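Local coordinates for protein S12 family peptidase (Streptomyces sp. 82F2, PDB 3WWX) that acts as a D-stereospecific amidohydrolase, probably by a serine-based mechanism shared with its relatives of the beta-lactamase clan, at residues Y49-G52 and S53-K56; S227-N230 and P231-G235. All coordinates share one frame; numbering follows the deposited sequence.

Both contacts are local turns, largely buried, but they lie at different depths: the centre of contact 1 is about 4 Å from the centre of the chain and that of contact 2 about 14 Å, the two lying about 11 Å apart. Contact 1 turns strand 49-50 into helix 55-68, and backbone carbonyls do the accepting; contact 2 shapes a loop between strands 224-225 and 241-242 and relies on a side-chain amide. They touch through R50, whose NH2 lies 2.8 Å from S227 O in a probable hydrogen bond, and by packing of T55 on G235. Both lie near the bound octane-1,8-diamine, the side chains of S53 and I233 each about 7 Å from it.

Contact 1: residues Y49-G52 and S53-K56; sequences YRVG and SITK
The carbonyl groups of V51 and G52 are met by I54 and T55 in different ways. The G52 carbonyl is met in its own plane by T55 OG1, 2.8 Å from G52 O with a C=O...O angle of 160°, while T55 N, 2.9 Å from the same oxygen, is tilted from that plane. The V51 carbonyl is approached from above its plane: I54 N, 3.3 Å from V51 O, makes a longer bond, and I54 CB lies 3.5 Å from V51 O. Threonine suits its place because OG1 is anti to the carbonyl carbon (chi1 -59°), beside its own N, which lets hydroxyl and amide grip one acceptor. The hydroxyl also bonds to M240 N, so it joins the turn to the chain beside it. Next to this polar grip V51 CG2 packs 3.9 Å from I54 CB, the two branched side chains crossing at about a right angle, and I54 runs on to L247 and Y251 of helix 244-255. G52, with positive phi (49°), makes the sharp bend easily because it has no CB to collide with the following amide. The turn delivers S53 OG to a hydrogen bond with G304 N, and K56 NZ to Y158 OH, N160 OD1 and A237 O. The S53-I54-T55-K56 sequence matches the SxxK motif at the start of the active-site helix of serine beta-lactamases and S12 peptidases, and Y158 to N160 fits the family's YxN motif; equivalent roles here are probable.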
loop_
_atom_site.group_PDB
_atom_site.type_symbol
_atom_site.label_atom_id
_atom_site.label_comp_id
_atom_site.label_asym_id
_atom_site.label_seq_id
_atom_site.Cartn_x
_atom_site.Cartn_y
_atom_site.Cartn_z
ATOM N N TYR A 49 6.049 -9.957 -5.866
ATOM C CA TYR A 49 4.749 -10.141 -5.243
ATOM C C TYR A 49 3.905 -8.893 -5.387
ATOM O O TYR A 49 4.407 -7.785 -5.628
ATOM C CB TYR A 49 4.912 -10.535 -3.765
ATOM C CG TYR A 49 5.941 -9.732 -2.976
ATOM C CD1 TYR A 49 7.252 -10.145 -2.895
ATOM C CD2 TYR A 49 5.591 -8.577 -2.307
ATOM C CE1 TYR A 49 8.189 -9.442 -2.157
ATOM C CE2 TYR A 49 6.529 -7.846 -1.582
ATOM C CZ TYR A 49 7.824 -8.290 -1.503
ATOM O OH TYR A 49 8.759 -7.589 -0.750
ATOM N N ARG A 50 2.602 -9.091 -5.264
ATOM C CA ARG A 50 1.635 -8.011 -5.257
ATOM C C ARG A 50 1.777 -7.247 -3.959
ATOM O O ARG A 50 1.500 -7.792 -2.879
ATOM C CB ARG A 50 0.233 -8.600 -5.391
ATOM C CG ARG A 50 0.035 -9.404 -6.679
ATOM C CD ARG A 50 -1.454 -9.706 -6.903
ATOM N NE ARG A 50 -1.638 -10.636 -8.019
ATOM C CZ ARG A 50 -1.559 -10.288 -9.299
ATOM N NH1 ARG A 50 -1.379 -9.034 -9.648
ATOM N NH2 ARG A 50 -1.679 -11.204 -10.242
ATOM N N VAL A 51 2.213 -5.993 -4.026
ATOM C CA VAL A 51 2.499 -5.229 -2.805
ATOM C C VAL A 51 1.250 -4.616 -2.176
ATOM O O VAL A 51 1.325 -3.991 -1.111
ATOM C CB VAL A 51 3.557 -4.145 -3.048
ATOM C CG1 VAL A 51 4.769 -4.736 -3.720
ATOM C CG2 VAL A 51 2.999 -2.993 -3.881
ATOM N N GLY A 52 0.106 -4.819 -2.814
ATOM C CA GLY A 52 -1.128 -4.262 -2.284
ATOM C C GLY A 52 -1.026 -2.790 -1.936
ATOM O O GLY A 52 -0.490 -2.001 -2.707
ATOM N N SER A 53 -1.526 -2.460 -0.748
ATOM C CA SER A 53 -1.673 -1.106 -0.226
ATOM C C SER A 53 -0.398 -0.256 -0.217
ATOM O O SER A 53 -0.455 0.974 -0.122
ATOM C CB SER A 53 -2.201 -1.254 1.211
ATOM O OG SER A 53 -3.035 -2.417 1.326
ATOM N N ILE A 54 0.768 -0.894 -0.270
ATOM C CA ILE A 54 2.020 -0.161 -0.426
ATOM C C ILE A 54 1.988 0.758 -1.658
ATOM O O ILE A 54 2.648 1.806 -1.695
ATOM C CB ILE A 54 3.185 -1.158 -0.435
ATOM C CG1 ILE A 54 3.499 -1.601 0.991
ATOM C CG2 ILE A 54 4.433 -0.590 -1.117
ATOM C CD1 ILE A 54 4.338 -2.867 1.058
ATOM N N THR A 55 1.186 0.386 -2.652
ATOM C CA THR A 55 0.980 1.228 -3.827
ATOM C C THR A 55 0.612 2.644 -3.435
ATOM O O THR A 55 0.993 3.611 -4.108
ATOM C CB THR A 55 -0.147 0.649 -4.695
ATOM O OG1 THR A 55 0.181 -0.690 -5.105
ATOM C CG2 THR A 55 -0.407 1.499 -5.930
ATOM N N LYS A 56 -0.135 2.789 -2.345
ATOM C CA LYS A 56 -0.567 4.103 -1.895
ATOM C C LYS A 56 0.596 5.072 -1.706
ATOM O O LYS A 56 0.440 6.262 -1.935
ATOM C CB LYS A 56 -1.350 3.997 -0.598
ATOM C CG LYS A 56 -2.707 3.349 -0.758
ATOM C CD LYS A 56 -3.532 3.463 0.517
ATOM C CE LYS A 56 -4.934 2.901 0.345
ATOM N NZ LYS A 56 -4.950 1.443 0.140
#

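Contact 2: residues S227-N230 and P231-G235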
loop_
_atom_site.group_PDB
_atom_site.type_symbol
_atom_site.label_atom_id
_atom_site.label_comp_id
_atom_site.label_asym_id
_atom_site.label_seq_id
_atom_site.Cartn_x
_atom_site.Cartn_y
_atom_site.Cartn_z
ATOM N N SER A 227 -2.820 -16.578 -7.364
ATOM C CA SER A 227 -1.692 -15.862 -7.951
ATOM C C SER A 227 -2.134 -14.883 -9.028
ATOM O O SER A 227 -1.655 -13.746 -9.068
ATOM C CB SER A 227 -0.668 -16.848 -8.518
ATOM O OG SER A 227 -0.236 -17.783 -7.530
ATOM N N THR A 228 -3.028 -15.327 -9.905
ATOM C CA THR A 228 -3.476 -14.505 -11.017
ATOM C C THR A 228 -4.832 -13.851 -10.742
ATOM O O THR A 228 -5.771 -14.494 -10.304
ATOM C CB THR A 228 -3.564 -15.318 -12.311
ATOM O OG1 THR A 228 -4.442 -16.435 -12.119
ATOM C CG2 THR A 228 -2.190 -15.821 -12.708
ATOM N N LEU A 229 -4.889 -12.557 -11.009
ATOM C CA LEU A 229 -6.103 -11.751 -10.827
ATOM C C LEU A 229 -5.897 -10.437 -11.572
ATOM O O LEU A 229 -4.762 -10.021 -11.797
ATOM C CB LEU A 229 -6.393 -11.488 -9.326
ATOM C CG LEU A 229 -5.308 -10.780 -8.493
ATOM C CD1 LEU A 229 -5.376 -9.250 -8.612
ATOM C CD2 LEU A 229 -5.418 -11.207 -7.046
ATOM N N ASN A 230 -7.004 -9.800 -11.935
ATOM C CA ASN A 230 -7.006 -8.482 -12.558
ATOM C C ASN A 230 -6.853 -7.418 -11.470
ATOM O O ASN A 230 -7.749 -7.257 -10.642
ATOM C CB ASN A 230 -8.318 -8.288 -13.324
ATOM C CG ASN A 230 -8.365 -7.002 -14.122
ATOM O OD1 ASN A 230 -7.878 -5.943 -13.691
ATOM N ND2 ASN A 230 -8.983 -7.073 -15.299
ATOM N N PRO A 231 -5.708 -6.706 -11.439
ATOM C CA PRO A 231 -5.430 -5.807 -10.313
ATOM C C PRO A 231 -6.218 -4.512 -10.316
ATOM O O PRO A 231 -6.016 -3.696 -9.393
ATOM C CB PRO A 231 -3.936 -5.485 -10.472
ATOM C CG PRO A 231 -3.418 -6.413 -11.470
ATOM C CD PRO A 231 -4.540 -6.848 -12.321
ATOM N N SER A 232 -7.099 -4.324 -11.302
ATOM C CA SER A 232 -7.929 -3.123 -11.319
ATOM C C SER A 232 -8.899 -3.051 -10.143
ATOM O O SER A 232 -9.464 -1.990 -9.893
ATOM C CB SER A 232 -8.654 -2.995 -12.658
ATOM O OG SER A 232 -9.607 -4.025 -12.829
ATOM N N ILE A 233 -9.106 -4.150 -9.419
ATOM C CA ILE A 233 -9.843 -4.070 -8.167
ATOM C C ILE A 233 -9.197 -3.096 -7.181
ATOM O O ILE A 233 -9.874 -2.576 -6.294
ATOM C CB ILE A 233 -9.965 -5.433 -7.466
ATOM C CG1 ILE A 233 -8.608 -6.099 -7.292
ATOM C CG2 ILE A 233 -10.954 -6.339 -8.209
ATOM C CD1 ILE A 233 -8.615 -7.280 -6.294
ATOM N N ALA A 234 -7.895 -2.859 -7.338
ATOM C CA ALA A 234 -7.117 -2.002 -6.441
ATOM C C ALA A 234 -6.648 -0.696 -7.111
ATOM O O ALA A 234 -6.701 0.383 -6.506
ATOM C CB ALA A 234 -5.923 -2.804 -5.908
ATOM N N GLY A 235 -6.165 -0.782 -8.337
ATOM C CA GLY A 235 -5.620 0.378 -9.012
ATOM C C GLY A 235 -4.655 1.162 -8.144
ATOM O O GLY A 235 -3.735 0.594 -7.540
#
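An Asx turn at N230-P231-S232 overlaps the start of the short 3-10 segment 231-233. The side-chain oxygen N230 OD1 accepts S232 N at 3.0 Å, the donor lying in the plane of the amide carbonyl. The same oxygen takes S232 OG at 2.7 Å, but this hydroxyl stands well above the amide plane, 59° out of it. Asparagine has the right reach: with CG anti to the backbone N (chi1 -174°) its amide extends beside the following residues. Proline suits the middle of the turn, since its ring limits phi and its nitrogen has no hydrogen to leave unbonded. Beyond it, P231 O accepts A234 N, the i+3 bond that closes the 3-10 turn, and also G235 N one residue further on. An apolar patch adjoins these bonds. L229 CD1 sits 3.8 Å from P231 CA and more loosely against I233, its CD1 being 4.4 Å from I233 CD1. I233 CG1 also rests 3.6 Å from the backbone oxygen N230 O. The other end of the N230 amide is held as well, because ND2 bonds to Y131 O and T133 OG1, so the group's rotation is fixed from both ends, while S232 OG also bonds to W134 N. The turn is thus attached to the chain between helices 126-129 and 136-144, I233 lies against W134 and H306, and L229 and P231 pack on R50 of strand 49-50.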